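DUF115 domain-containing protein (Magnetospirillum magneticum AMB-1, PDB 5MU5) is a Maf-type glycosyltransferase that is involved in bacterial flagella formation, probably by attaching sugars to flagellin. Local coordinates at residues A[117-122]-A[140-145]; A[206-211]-A[609-614]; A[262-267]-A[384-389]; A[280-285]-A[413-418]; A[349-354]-A[366-371]. All coordinates share one frame; numbering follows the deposited sequence.

Overall arrangement
The five contacts fall into two groups on opposite sides of the chain's centre. Interactions 1 and 2 touch, with centres about 9 Å apart, through Arg211, which binds Gln141 and Asp142; 1 lies within the N-terminal domain, and 2 ties that domain to the helical bundle. Interactions 3 and 5 meet on neighbouring strands 262-263 and 363-367 of the large mixed sheet. Interaction 4 stands apart in the same MptE-like region. Interactions 2, 3 and 5 are buried: 2 is a salt-bridge network, 3 rests on side-chain packing and one histidine-to-carbonyl bond, and 5 on parallel-strand backbone bonds and an asparagine. Interactions 1 and 4 are partly buried and join loops.

Interaction 1: residues A[117-122]-A[140-145]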
# COMPACT_ATOMS: atom_id res chain seq x y z
N GLU A 117 15.63 -12.40 23.84
CA GLU A 117 16.81 -12.27 24.70
C GLU A 117 18.09 -12.10 23.90
O GLU A 117 19.17 -11.99 24.46
CB GLU A 117 16.95 -13.48 25.63
CG GLU A 117 16.29 -13.26 26.98
CD GLU A 117 16.31 -14.51 27.86
OE1 GLU A 117 16.99 -15.50 27.51
OE2 GLU A 117 15.64 -14.49 28.92
N GLU A 118 17.97 -12.06 22.58
CA GLU A 118 19.10 -11.95 21.69
C GLU A 118 19.04 -10.61 20.92
O GLU A 118 17.97 -10.08 20.65
CB GLU A 118 19.10 -13.13 20.70
CG GLU A 118 17.78 -13.29 19.91
CD GLU A 118 17.81 -14.40 18.86
OE1 GLU A 118 18.69 -15.28 18.91
OE2 GLU A 118 16.92 -14.37 17.96
N SER A 119 20.20 -10.05 20.61
CA SER A 119 20.27 -8.90 19.72
C SER A 119 20.09 -9.44 18.32
O SER A 119 20.45 -10.58 18.05
CB SER A 119 21.62 -8.18 19.82
OG SER A 119 21.65 -7.31 20.93
N GLY A 120 19.54 -8.63 17.42
CA GLY A 120 19.34 -9.06 16.04
C GLY A 120 18.45 -8.11 15.26
O GLY A 120 18.59 -6.89 15.36
N GLY A 121 17.52 -8.67 14.49
CA GLY A 121 16.62 -7.87 13.66
C GLY A 121 17.21 -7.60 12.27
O GLY A 121 18.43 -7.35 12.12
N PHE A 122 16.34 -7.65 11.27
CA PHE A 122 16.73 -7.49 9.89
C PHE A 122 17.18 -6.07 9.60
O PHE A 122 18.22 -5.87 8.99
CB PHE A 122 15.56 -7.83 8.97
CG PHE A 122 15.92 -7.88 7.52
CD1 PHE A 122 16.01 -6.72 6.77
CD2 PHE A 122 16.15 -9.09 6.90
CE1 PHE A 122 16.35 -6.75 5.43
CE2 PHE A 122 16.47 -9.14 5.55
CZ PHE A 122 16.58 -7.96 4.82
N GLU A 140 28.00 -4.66 15.05
CA GLU A 140 28.50 -5.87 15.70
C GLU A 140 27.41 -6.55 16.55
O GLU A 140 27.34 -7.76 16.60
CB GLU A 140 29.74 -5.54 16.56
CG GLU A 140 30.53 -6.76 17.02
CD GLU A 140 29.87 -7.51 18.17
OE1 GLU A 140 29.23 -6.87 19.05
OE2 GLU A 140 29.99 -8.75 18.20
N GLN A 141 26.56 -5.76 17.21
CA GLN A 141 25.50 -6.31 18.04
C GLN A 141 24.42 -6.99 17.21
O GLN A 141 24.06 -8.13 17.47
CB GLN A 141 24.86 -5.21 18.89
CG GLN A 141 25.77 -4.64 19.99
CD GLN A 141 25.19 -3.38 20.62
OE1 GLN A 141 24.41 -2.67 19.99
NE2 GLN A 141 25.58 -3.09 21.84
N ASP A 142 23.91 -6.29 16.20
CA ASP A 142 22.74 -6.75 15.45
C ASP A 142 23.00 -7.41 14.10
O ASP A 142 22.15 -8.17 13.63
CB ASP A 142 21.79 -5.58 15.24
CG ASP A 142 21.22 -5.05 16.54
OD1 ASP A 142 20.87 -5.85 17.43
OD2 ASP A 142 21.11 -3.82 16.68
N ASN A 143 24.13 -7.11 13.47
CA ASN A 143 24.41 -7.58 12.12
C ASN A 143 23.18 -7.43 11.19
O ASN A 143 22.67 -8.41 10.63
CB ASN A 143 24.91 -9.01 12.18
CG ASN A 143 25.45 -9.50 10.85
OD1 ASN A 143 26.24 -8.81 10.18
ND2 ASN A 143 25.03 -10.70 10.45
N PRO A 144 22.67 -6.20 11.05
CA PRO A 144 21.47 -5.99 10.26
C PRO A 144 21.71 -6.24 8.78
O PRO A 144 22.83 -6.14 8.32
CB PRO A 144 21.15 -4.51 10.52
CG PRO A 144 22.48 -3.89 10.79
CD PRO A 144 23.20 -4.94 11.59
N ALA A 145 20.67 -6.60 8.05
CA ALA A 145 20.75 -6.79 6.62
C ALA A 145 20.36 -5.50 5.90
O ALA A 145 20.77 -5.29 4.79
CB ALA A 145 19.81 -7.91 6.21
O HOH W 1 20.08 -9.19 12.43
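Phe122 and Ala145 join two loops through a backbone hydrogen bond and a methyl-over-ring contact. Segment 117-122 leads into strand 123-127, while segment 140-145 carries the end of helix 134-142 to strand 146-150; the touching parts run nearly the same way, 10° apart, ahead of two strands that are parallel neighbours. The contact thus sits in a beta-alpha-beta crossover. Ala145 N donates to Phe122 O over 2.7 Å from within the carbonyl plane, just ahead of the parallel pairing of strands 123-127 and 146-150. Although the Phe122 side chain sets out away from the other segment, its CG lies anti to the backbone N (chi1 -172°), which brings the ring back to Ala145; Ala145 CB stands over the ring centre, 3.6 Å from the centroid, as a CH-pi contact.

Further back, Asp142 CB packs against Gly120 O at 3.5 Å. Asp142 OD1 lies 3.3 Å from the same Gly120 O, two acceptors brought together by Arg79, which bonds to both. Asp142 OD2 is paired with Arg211. Ser119 CB rests 3.4 Å from Gln141 O, while its hydroxyl bonds to Ala73 O. A water lies between Gly121 O and Asp142 O, beside the place where Asn143, with positive phi, leaves the helix.

Helix 568-579 covers the Phe122 ring with Asn569, Met572 and Leu573, and Pro144 packs on Met124 of strand 123-127.

Interaction 2: residues A[206-211]-A[609-614]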
# COMPACT_ATOMS: atom_id res chain seq x y z
N VAL A 206 9.58 -7.88 7.80
CA VAL A 206 10.24 -8.26 9.05
C VAL A 206 10.74 -7.09 9.84
O VAL A 206 11.90 -7.06 10.26
CB VAL A 206 11.40 -9.27 8.85
CG1 VAL A 206 10.84 -10.61 8.41
CG2 VAL A 206 12.43 -8.76 7.85
N VAL A 207 9.85 -6.14 10.11
CA VAL A 207 10.26 -5.01 10.93
C VAL A 207 10.43 -5.37 12.38
O VAL A 207 10.98 -4.58 13.12
CB VAL A 207 9.27 -3.82 10.85
CG1 VAL A 207 9.37 -3.18 9.48
CG2 VAL A 207 7.84 -4.23 11.21
N ASP A 208 9.95 -6.54 12.80
CA ASP A 208 10.06 -6.91 14.21
C ASP A 208 11.50 -6.85 14.73
O ASP A 208 12.41 -7.39 14.13
CB ASP A 208 9.47 -8.28 14.49
CG ASP A 208 9.65 -8.70 15.93
OD1 ASP A 208 9.04 -8.08 16.81
OD2 ASP A 208 10.42 -9.63 16.20
N TRP A 209 11.68 -6.17 15.86
CA TRP A 209 12.96 -6.09 16.57
C TRP A 209 13.99 -5.24 15.83
O TRP A 209 15.20 -5.38 16.05
CB TRP A 209 13.49 -7.48 16.90
CG TRP A 209 14.31 -7.56 18.18
CD1 TRP A 209 15.60 -8.01 18.31
CD2 TRP A 209 13.89 -7.18 19.50
NE1 TRP A 209 16.00 -7.93 19.62
CE2 TRP A 209 14.96 -7.42 20.37
CE3 TRP A 209 12.70 -6.68 20.03
CZ2 TRP A 209 14.88 -7.18 21.73
CZ3 TRP A 209 12.63 -6.43 21.39
CH2 TRP A 209 13.70 -6.67 22.22
N THR A 210 13.50 -4.37 14.96
CA THR A 210 14.32 -3.36 14.32
C THR A 210 14.95 -2.47 15.41
O THR A 210 14.26 -1.94 16.28
CB THR A 210 13.46 -2.48 13.37
OG1 THR A 210 12.96 -3.28 12.28
CG2 THR A 210 14.24 -1.29 12.82
N ARG A 211 16.27 -2.34 15.38
CA ARG A 211 16.99 -1.46 16.27
C ARG A 211 16.79 -0.02 15.84
O ARG A 211 16.98 0.32 14.66
CB ARG A 211 18.49 -1.80 16.24
CG ARG A 211 19.34 -1.08 17.28
CD ARG A 211 19.14 -1.62 18.68
NE ARG A 211 20.10 -1.05 19.63
CZ ARG A 211 21.33 -1.51 19.86
NH1 ARG A 211 21.79 -2.57 19.20
NH2 ARG A 211 22.10 -0.90 20.75
N VAL A 609 10.71 -17.17 16.17
CA VAL A 609 12.06 -17.75 16.32
C VAL A 609 13.01 -16.93 17.19
O VAL A 609 13.89 -17.49 17.85
CB VAL A 609 12.81 -18.02 14.99
CG1 VAL A 609 12.15 -19.13 14.23
CG2 VAL A 609 12.91 -16.77 14.14
N LYS A 610 12.89 -15.60 17.14
CA LYS A 610 13.69 -14.74 18.00
C LYS A 610 13.33 -14.88 19.49
O LYS A 610 14.08 -14.44 20.33
CB LYS A 610 13.43 -13.28 17.69
CG LYS A 610 13.84 -12.78 16.34
CD LYS A 610 13.64 -11.27 16.38
CE LYS A 610 13.55 -10.72 14.98
NZ LYS A 610 12.19 -10.96 14.41
N ARG A 611 12.16 -15.42 19.78
CA ARG A 611 11.63 -15.46 21.14
C ARG A 611 11.53 -16.86 21.71
O ARG A 611 11.13 -17.05 22.85
CB ARG A 611 10.24 -14.79 21.13
CG ARG A 611 10.31 -13.29 20.88
CD ARG A 611 8.94 -12.68 20.70
NE ARG A 611 8.99 -11.22 20.55
CZ ARG A 611 9.40 -10.58 19.45
NH1 ARG A 611 9.81 -11.23 18.36
NH2 ARG A 611 9.37 -9.26 19.43
N VAL A 612 11.91 -17.86 20.92
CA VAL A 612 11.80 -19.23 21.38
C VAL A 612 12.84 -19.55 22.47
O VAL A 612 13.99 -19.19 22.35
CB VAL A 612 11.91 -20.22 20.20
CG1 VAL A 612 13.33 -20.31 19.68
CG2 VAL A 612 11.37 -21.58 20.61
N THR A 613 12.38 -20.19 23.55
CA THR A 613 13.26 -20.71 24.60
C THR A 613 12.91 -22.16 24.85
O THR A 613 11.75 -22.57 24.64
CB THR A 613 13.12 -19.96 25.94
OG1 THR A 613 11.76 -20.01 26.39
CG2 THR A 613 13.56 -18.52 25.79
N PRO A 614 13.87 -22.95 25.33
CA PRO A 614 15.27 -22.61 25.63
C PRO A 614 16.10 -22.30 24.37
O PRO A 614 16.00 -23.01 23.36
CB PRO A 614 15.82 -23.88 26.28
CG PRO A 614 14.64 -24.62 26.78
CD PRO A 614 13.46 -24.21 25.97
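Asp208, Lys610 and Arg611 form a buried salt-bridge network, and between them they account for most of the contact surface. Asp208 occupies a type II turn from Val207 to Thr210, and with CG anti to the backbone N (chi1 177°) its carboxylate is held out to meet two basic side chains arriving from the other direction. Arg611 grips it end-on with two nitrogens. Its NH1 reaches Asp208 OD2 at 2.8 Å, almost straight and in the guanidinium plane, whereas NH2 reaches the syn lone pair of Asp208 OD1 at 2.9 Å, tilted from that plane. The carboxylate and guanidinium planes are 41° apart, so the pair is not coplanar.

Lys610 takes what Arg611 leaves: its NZ bonds to the anti lone pair of Asp208 OD2 at 2.8 Å, giving that oxygen two donors. The lysine chain runs out extended and bends only at its last torsion (chi4 78°), which turns NZ to the carboxylate while CE lies 3.8 Å from Trp209 CB. Lys610 NZ has a second anion in Asp606. Arg611 NH1 also bonds to Tyr607 O and its NE to Gln114 O, so several acceptors fix the guanidinium, which further makes a cation-pi contact with Tyr607.

The network thus pins the turn before strand 211-214, an edge of the four-stranded parallel sheet, to the end of helix 589-609, just ahead of strand 612-613 and its antiparallel partner 111-112.

Interaction 3: residues A[262-267]-A[384-389]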
# COMPACT_ATOMS: atom_id res chain seq x y z
N SER A 262 -17.58 -3.79 -22.80
CA SER A 262 -16.61 -2.85 -23.32
C SER A 262 -15.61 -2.49 -22.22
O SER A 262 -15.78 -2.86 -21.07
CB SER A 262 -17.30 -1.61 -23.84
OG SER A 262 -18.20 -1.92 -24.89
N ILE A 263 -14.56 -1.78 -22.62
CA ILE A 263 -13.45 -1.45 -21.77
C ILE A 263 -13.30 0.05 -21.73
O ILE A 263 -13.31 0.70 -22.78
CB ILE A 263 -12.13 -1.99 -22.34
CG1 ILE A 263 -12.20 -3.50 -22.55
CG2 ILE A 263 -10.99 -1.67 -21.39
CD1 ILE A 263 -12.55 -4.26 -21.28
N LEU A 264 -13.15 0.61 -20.54
CA LEU A 264 -12.98 2.04 -20.36
C LEU A 264 -11.61 2.54 -20.86
O LEU A 264 -10.59 1.90 -20.66
CB LEU A 264 -13.17 2.40 -18.90
CG LEU A 264 -13.17 3.89 -18.57
CD1 LEU A 264 -14.00 4.17 -17.32
CD2 LEU A 264 -11.75 4.40 -18.35
N GLN A 265 -11.62 3.72 -21.46
CA GLN A 265 -10.43 4.33 -22.06
C GLN A 265 -10.38 5.82 -21.66
O GLN A 265 -11.42 6.45 -21.54
CB GLN A 265 -10.52 4.17 -23.56
CG GLN A 265 -9.24 4.38 -24.31
CD GLN A 265 -9.30 3.76 -25.70
OE1 GLN A 265 -8.30 3.27 -26.22
NE2 GLN A 265 -10.48 3.74 -26.30
N HIS A 266 -9.19 6.34 -21.38
CA HIS A 266 -9.00 7.74 -21.05
C HIS A 266 -9.17 8.55 -22.29
O HIS A 266 -8.75 8.15 -23.35
CB HIS A 266 -7.62 7.99 -20.46
CG HIS A 266 -7.48 7.50 -19.05
ND1 HIS A 266 -7.41 8.36 -17.97
CD2 HIS A 266 -7.45 6.25 -18.54
CE1 HIS A 266 -7.32 7.65 -16.86
NE2 HIS A 266 -7.35 6.36 -17.18
N SER A 267 -9.80 9.70 -22.15
CA SER A 267 -10.04 10.58 -23.27
C SER A 267 -9.07 11.75 -23.23
O SER A 267 -8.83 12.33 -22.19
CB SER A 267 -11.47 11.12 -23.19
OG SER A 267 -11.71 12.05 -24.22
N TYR A 384 -6.30 1.59 -19.82
CA TYR A 384 -7.63 1.07 -19.52
C TYR A 384 -7.87 0.91 -18.01
O TYR A 384 -8.83 0.26 -17.60
CB TYR A 384 -7.87 -0.26 -20.25
CG TYR A 384 -7.56 -0.22 -21.73
CD1 TYR A 384 -8.46 0.35 -22.63
CD2 TYR A 384 -6.39 -0.77 -22.23
CE1 TYR A 384 -8.18 0.38 -23.99
CE2 TYR A 384 -6.10 -0.74 -23.59
CZ TYR A 384 -6.99 -0.16 -24.45
OH TYR A 384 -6.72 -0.12 -25.77
N SER A 385 -7.00 1.50 -17.20
CA SER A 385 -7.18 1.47 -15.75
C SER A 385 -7.45 2.88 -15.25
O SER A 385 -7.37 3.84 -16.01
CB SER A 385 -5.95 0.91 -15.03
OG SER A 385 -4.79 1.58 -15.43
N LEU A 386 -7.81 2.95 -13.98
CA LEU A 386 -8.02 4.20 -13.30
C LEU A 386 -7.13 4.25 -12.07
O LEU A 386 -6.83 3.22 -11.47
CB LEU A 386 -9.48 4.32 -12.87
CG LEU A 386 -10.51 4.34 -13.99
CD1 LEU A 386 -11.89 4.29 -13.39
CD2 LEU A 386 -10.36 5.56 -14.89
N ASP A 387 -6.68 5.46 -11.76
CA ASP A 387 -6.00 5.79 -10.52
C ASP A 387 -7.04 6.34 -9.56
O ASP A 387 -8.03 6.96 -10.00
CB ASP A 387 -4.98 6.90 -10.75
CG ASP A 387 -3.81 6.46 -11.59
OD1 ASP A 387 -3.49 5.25 -11.58
OD2 ASP A 387 -3.19 7.34 -12.25
N ASP A 388 -6.81 6.14 -8.27
CA ASP A 388 -7.70 6.64 -7.23
C ASP A 388 -9.13 6.19 -7.46
O ASP A 388 -10.07 6.92 -7.18
CB ASP A 388 -7.60 8.18 -7.11
CG ASP A 388 -6.21 8.65 -6.62
OD1 ASP A 388 -5.70 8.10 -5.60
OD2 ASP A 388 -5.64 9.58 -7.25
N SER A 389 -9.30 4.97 -7.97
CA SER A 389 -10.64 4.41 -8.17
C SER A 389 -11.20 3.94 -6.85
O SER A 389 -12.41 3.69 -6.77
CB SER A 389 -10.67 3.28 -9.21
OG SER A 389 -9.98 2.14 -8.79
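Gln265 and Tyr384 bring the two backbones closest, their CA atoms 5.0 Å apart, where the chain leaving strand 262-263 passes the loop between helices 373-378 and 393-404. Strand 262-263 belongs to the mixed, largely parallel sheet of the MptE-like region, an alpha/beta fold in which it lies between strands 363-367 and 530-531. The main-chain link is a CA-H...O contact, with Tyr384 CA 3.3 Å from Leu264 O.

Tyr384 has the most surface buried here. Leu264 O also lies in the plane of its ring, at the edge, 3.3 Å from Tyr384 CD1. Ile263 crosses the tyrosine at about a right angle and touches it with one branch, CG2, which comes within 3.5 Å of the same Tyr384 CD1. Gln265, extended, runs alongside and points the same way, its amide turned 34° from the ring and Gln265 OE1 3.7 Å from Tyr384 CE1. The polar ends then part: Tyr384 OH bonds to Arg530 and Gln265 NE2 to Ser528 O.

Further along the loop, Leu264 and Leu386 meet through single methyls, CD2 to CD2 at 3.9 Å, and Leu386 also packs on Thr399 and Ala403 of helix 393-404. The exposed His266 crosses Leu386 obliquely and touches its CD2. His266 NE2 donates to Ser385 O at 2.8 Å, with the carbonyl oxygen in the imidazole plane and the donor almost in line with the C=O bond (166°).

Interaction 4: residues A[280-285]-A[413-418]; sequences SGPSID and GVDLGS. With SO4 (sulfate ion), chain B.
Asp415 reaches across to the turn of residues 281-284 and holds it at several points. Its CB lies 4.2 Å from Gly281 CA, and CG follows to 3.7 Å from the same atom, a close approach made possible because Gly281 carries no side chain in that direction. Chi1 (-67°) sets CG anti to the carbonyl carbon, and from there the two oxygens divide their work. Asp415 OD1 accepts from Ser283 OG at 2.6 Å, met on its syn side but 21° out of the carboxylate plane. Asp415 OD2 uses its syn lone pair for Ser283 N at 3.0 Å, a fairly straight bond (161°), and Asp415 OD2 also touches Pro282 CD, at 3.4 Å. One serine thus engages both oxygens, through its hydroxyl and its backbone N-H, which should fix the rotation of the carboxylate.

The backbones add a further tie, Gly281 N to Gly413 O at 2.7 Å. A water fills the corner, donating to Ser283 OG and accepting from Gly413 N; Ser283 OG also receives the N-H of Asp494.

Just before the turn, Ser280 OG donates to sulfate O1 at 3.2 Å, and Thr305 OG1 binds the same ion. The sulfate probably came from the crystallisation liquor and may mark a place where an anion can bind. Loops following adjacent parallel strands, here 275-278 and 408-412, the first a type I turn from Gly281 to Ile284 leading into helix 284-294, are as in the sheets of Rossmann-like folds.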
# COMPACT_ATOMS: atom_id res chain seq x y z
N SER A 280 -24.06 8.00 -1.59
CA SER A 280 -25.13 7.54 -0.71
C SER A 280 -25.34 8.34 0.58
O SER A 280 -26.07 7.92 1.45
CB SER A 280 -24.92 6.04 -0.41
OG SER A 280 -23.68 5.80 0.22
N GLY A 281 -24.74 9.51 0.70
CA GLY A 281 -24.94 10.35 1.88
C GLY A 281 -26.37 10.88 1.98
O GLY A 281 -26.93 11.30 0.98
N PRO A 282 -26.96 10.89 3.19
CA PRO A 282 -28.35 11.36 3.37
C PRO A 282 -28.65 12.84 3.10
O PRO A 282 -29.84 13.21 2.96
CB PRO A 282 -28.66 11.00 4.82
CG PRO A 282 -27.35 10.91 5.51
CD PRO A 282 -26.35 10.46 4.47
N SER A 283 -27.64 13.69 2.98
CA SER A 283 -27.93 15.09 2.64
C SER A 283 -28.58 15.23 1.24
O SER A 283 -29.11 16.29 0.92
CB SER A 283 -26.70 15.98 2.76
OG SER A 283 -25.81 15.79 1.68
N ILE A 284 -28.55 14.17 0.45
CA ILE A 284 -29.16 14.14 -0.89
C ILE A 284 -30.63 14.62 -0.90
O ILE A 284 -31.06 15.26 -1.86
CB ILE A 284 -29.06 12.72 -1.52
CG1 ILE A 284 -29.41 12.69 -3.00
CG2 ILE A 284 -29.95 11.73 -0.79
CD1 ILE A 284 -28.30 13.20 -3.87
N ASP A 285 -31.40 14.35 0.15
CA ASP A 285 -32.83 14.70 0.11
C ASP A 285 -33.10 16.21 -0.10
O ASP A 285 -34.13 16.59 -0.64
CB ASP A 285 -33.59 14.13 1.31
CG ASP A 285 -33.33 14.88 2.59
OD1 ASP A 285 -32.24 15.49 2.74
OD2 ASP A 285 -34.21 14.85 3.48
N GLY A 413 -24.66 13.98 -2.29
CA GLY A 413 -24.66 12.82 -1.41
C GLY A 413 -23.28 12.26 -1.12
O GLY A 413 -23.15 11.08 -0.84
N VAL A 414 -22.26 13.10 -1.27
CA VAL A 414 -20.88 12.74 -0.97
C VAL A 414 -20.59 13.46 0.34
O VAL A 414 -19.86 14.45 0.37
CB VAL A 414 -19.90 13.21 -2.04
CG1 VAL A 414 -18.49 12.70 -1.74
CG2 VAL A 414 -20.33 12.69 -3.39
N ASP A 415 -21.21 12.96 1.41
CA ASP A 415 -21.16 13.58 2.73
C ASP A 415 -19.86 13.20 3.44
O ASP A 415 -19.14 14.08 3.91
CB ASP A 415 -22.35 13.12 3.58
CG ASP A 415 -23.69 13.63 3.06
OD1 ASP A 415 -23.73 14.26 1.98
OD2 ASP A 415 -24.72 13.38 3.73
N LEU A 416 -19.59 11.91 3.55
CA LEU A 416 -18.37 11.41 4.17
C LEU A 416 -18.26 11.91 5.61
O LEU A 416 -17.17 12.28 6.08
CB LEU A 416 -17.14 11.86 3.35
CG LEU A 416 -17.22 11.59 1.85
CD1 LEU A 416 -15.99 12.10 1.14
CD2 LEU A 416 -17.42 10.11 1.59
N GLY A 417 -19.42 11.96 6.27
CA GLY A 417 -19.55 12.41 7.63
C GLY A 417 -20.90 13.05 7.89
O GLY A 417 -21.62 13.38 6.95
N SER A 418 -21.22 13.25 9.16
CA SER A 418 -22.48 13.84 9.58
C SER A 418 -22.24 15.14 10.28
O SER A 418 -21.34 15.27 11.09
CB SER A 418 -23.21 12.92 10.56
OG SER A 418 -23.53 11.69 9.96
S SO4 B . -22.08 2.49 -1.34
O1 SO4 B . -22.11 3.90 -1.81
O2 SO4 B . -22.90 2.44 -0.09
O3 SO4 B . -20.67 2.08 -1.06
O4 SO4 B . -22.62 1.62 -2.43
O HOH W 2 -26.06 16.07 -1.17

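Interaction 5: residues A[349-354]-A[366-371]; sequences GSNTVD and YYFRPA
Tyr366 pairs with Gly349, and Tyr367 with Ser350, where parallel strands 363-367 and 346-350 of the large mixed sheet of the MptE-like alpha/beta region come to their ends. Tyr366 CA makes a CA-H...O contact with Gly349 O at 3.1 Å, and Tyr366 CE1 meets Val353 CG2 at 4.0 Å, at the ring edge. Tyr367 follows with a regular parallel-strand bond, N to Gly349 O at 2.9 Å. Its ring turns to the other face of the sheet and lies against the neighbouring backbone, Ser350 CA standing over it in a CH-pi contact, while its hydroxyl bonds to Ser389 OG. Tyr367 O accepts from Asn351 N at 2.9 Å, a bond bent at the hydrogen (131°) where strand 346-350 gives way to the type I turn from Ser350 to Val353.

Beyond this point a side chain takes over. Asn351 CG sits between its own N and carbonyl carbon (chi1 59°), which carries the amide across to residues 368-369. Asn351 ND2 lies 3.5 Å from Phe368 CD2 and also bonds to Ser252 OG. A water accepts from Asn351 ND2 and donates to Arg369 O; Arg369 N donates to Asn351 OD1 at 3.0 Å, nearly straight (166°).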
# COMPACT_ATOMS: atom_id res chain seq x y z
N GLY A 349 -17.82 -0.79 -14.09
CA GLY A 349 -17.31 -1.48 -12.95
C GLY A 349 -15.87 -1.92 -13.12
O GLY A 349 -15.32 -1.99 -14.22
N SER A 350 -15.27 -2.21 -11.98
CA SER A 350 -13.98 -2.87 -11.94
C SER A 350 -14.09 -4.25 -12.61
O SER A 350 -15.13 -4.91 -12.54
CB SER A 350 -13.57 -3.04 -10.49
OG SER A 350 -12.59 -4.04 -10.38
N ASN A 351 -13.01 -4.70 -13.23
CA ASN A 351 -13.01 -6.01 -13.85
C ASN A 351 -13.24 -7.15 -12.86
O ASN A 351 -13.58 -8.26 -13.27
CB ASN A 351 -11.71 -6.26 -14.63
CG ASN A 351 -10.45 -6.15 -13.79
OD1 ASN A 351 -10.22 -5.15 -13.07
ND2 ASN A 351 -9.61 -7.17 -13.89
N THR A 352 -13.10 -6.86 -11.57
CA THR A 352 -13.29 -7.87 -10.54
C THR A 352 -14.67 -7.85 -9.88
O THR A 352 -14.86 -8.54 -8.90
CB THR A 352 -12.26 -7.70 -9.43
OG1 THR A 352 -12.43 -6.42 -8.84
CG2 THR A 352 -10.83 -7.85 -10.00
N VAL A 353 -15.63 -7.08 -10.40
CA VAL A 353 -16.97 -7.13 -9.81
C VAL A 353 -17.60 -8.51 -10.05
O VAL A 353 -17.20 -9.25 -10.97
CB VAL A 353 -17.90 -6.02 -10.32
CG1 VAL A 353 -17.30 -4.66 -10.01
CG2 VAL A 353 -18.25 -6.18 -11.81
N ASP A 354 -18.59 -8.85 -9.24
CA ASP A 354 -19.25 -10.15 -9.39
C ASP A 354 -19.73 -10.36 -10.85
O ASP A 354 -20.40 -9.51 -11.39
CB ASP A 354 -20.41 -10.27 -8.40
CG ASP A 354 -20.92 -11.72 -8.25
OD1 ASP A 354 -21.64 -12.20 -9.16
OD2 ASP A 354 -20.61 -12.35 -7.21
N TYR A 366 -15.99 -2.20 -18.30
CA TYR A 366 -15.04 -2.52 -17.26
C TYR A 366 -13.81 -1.62 -17.33
O TYR A 366 -13.36 -1.27 -18.40
CB TYR A 366 -14.55 -3.96 -17.37
CG TYR A 366 -15.61 -4.98 -17.14
CD1 TYR A 366 -16.23 -5.07 -15.92
CD2 TYR A 366 -16.01 -5.84 -18.16
CE1 TYR A 366 -17.22 -5.99 -15.71
CE2 TYR A 366 -17.01 -6.76 -17.97
CZ TYR A 366 -17.60 -6.84 -16.74
OH TYR A 366 -18.59 -7.75 -16.55
N TYR A 367 -13.24 -1.29 -16.18
CA TYR A 367 -11.91 -0.71 -16.13
C TYR A 367 -11.07 -1.73 -15.35
O TYR A 367 -11.61 -2.58 -14.63
CB TYR A 367 -11.91 0.66 -15.49
CG TYR A 367 -12.08 0.64 -14.00
CD1 TYR A 367 -13.32 0.62 -13.42
CD2 TYR A 367 -10.97 0.62 -13.16
CE1 TYR A 367 -13.46 0.59 -12.04
CE2 TYR A 367 -11.10 0.60 -11.79
CZ TYR A 367 -12.35 0.57 -11.23
OH TYR A 367 -12.45 0.56 -9.86
N PHE A 368 -9.76 -1.65 -15.51
CA PHE A 368 -8.88 -2.60 -14.86
C PHE A 368 -8.30 -2.03 -13.59
O PHE A 368 -7.58 -1.04 -13.60
CB PHE A 368 -7.82 -3.10 -15.84
CG PHE A 368 -8.41 -3.98 -16.86
CD1 PHE A 368 -8.98 -3.44 -17.98
CD2 PHE A 368 -8.53 -5.34 -16.63
CE1 PHE A 368 -9.61 -4.24 -18.90
CE2 PHE A 368 -9.13 -6.16 -17.55
CZ PHE A 368 -9.68 -5.61 -18.69
N ARG A 369 -8.66 -2.67 -12.49
CA ARG A 369 -8.20 -2.24 -11.21
C ARG A 369 -6.77 -2.72 -10.96
O ARG A 369 -6.51 -3.91 -10.99
CB ARG A 369 -9.14 -2.71 -10.12
CG ARG A 369 -8.91 -1.87 -8.91
CD ARG A 369 -9.76 -2.25 -7.73
NE ARG A 369 -9.46 -1.27 -6.69
CZ ARG A 369 -10.01 -1.26 -5.49
NH1 ARG A 369 -10.92 -2.18 -5.19
NH2 ARG A 369 -9.67 -0.33 -4.61
N PRO A 370 -5.84 -1.79 -10.71
CA PRO A 370 -4.43 -2.17 -10.61
C PRO A 370 -4.05 -2.91 -9.32
O PRO A 370 -4.87 -3.07 -8.42
CB PRO A 370 -3.70 -0.82 -10.72
CG PRO A 370 -4.69 0.21 -10.29
CD PRO A 370 -6.05 -0.34 -10.61
N ALA A 371 -2.81 -3.39 -9.28
CA ALA A 371 -2.24 -3.98 -8.06
C ALA A 371 -2.95 -5.27 -7.60
O ALA A 371 -3.14 -5.50 -6.41
CB ALA A 371 -2.23 -2.94 -6.92
O HOH W 3 -7.74 -6.25 -11.92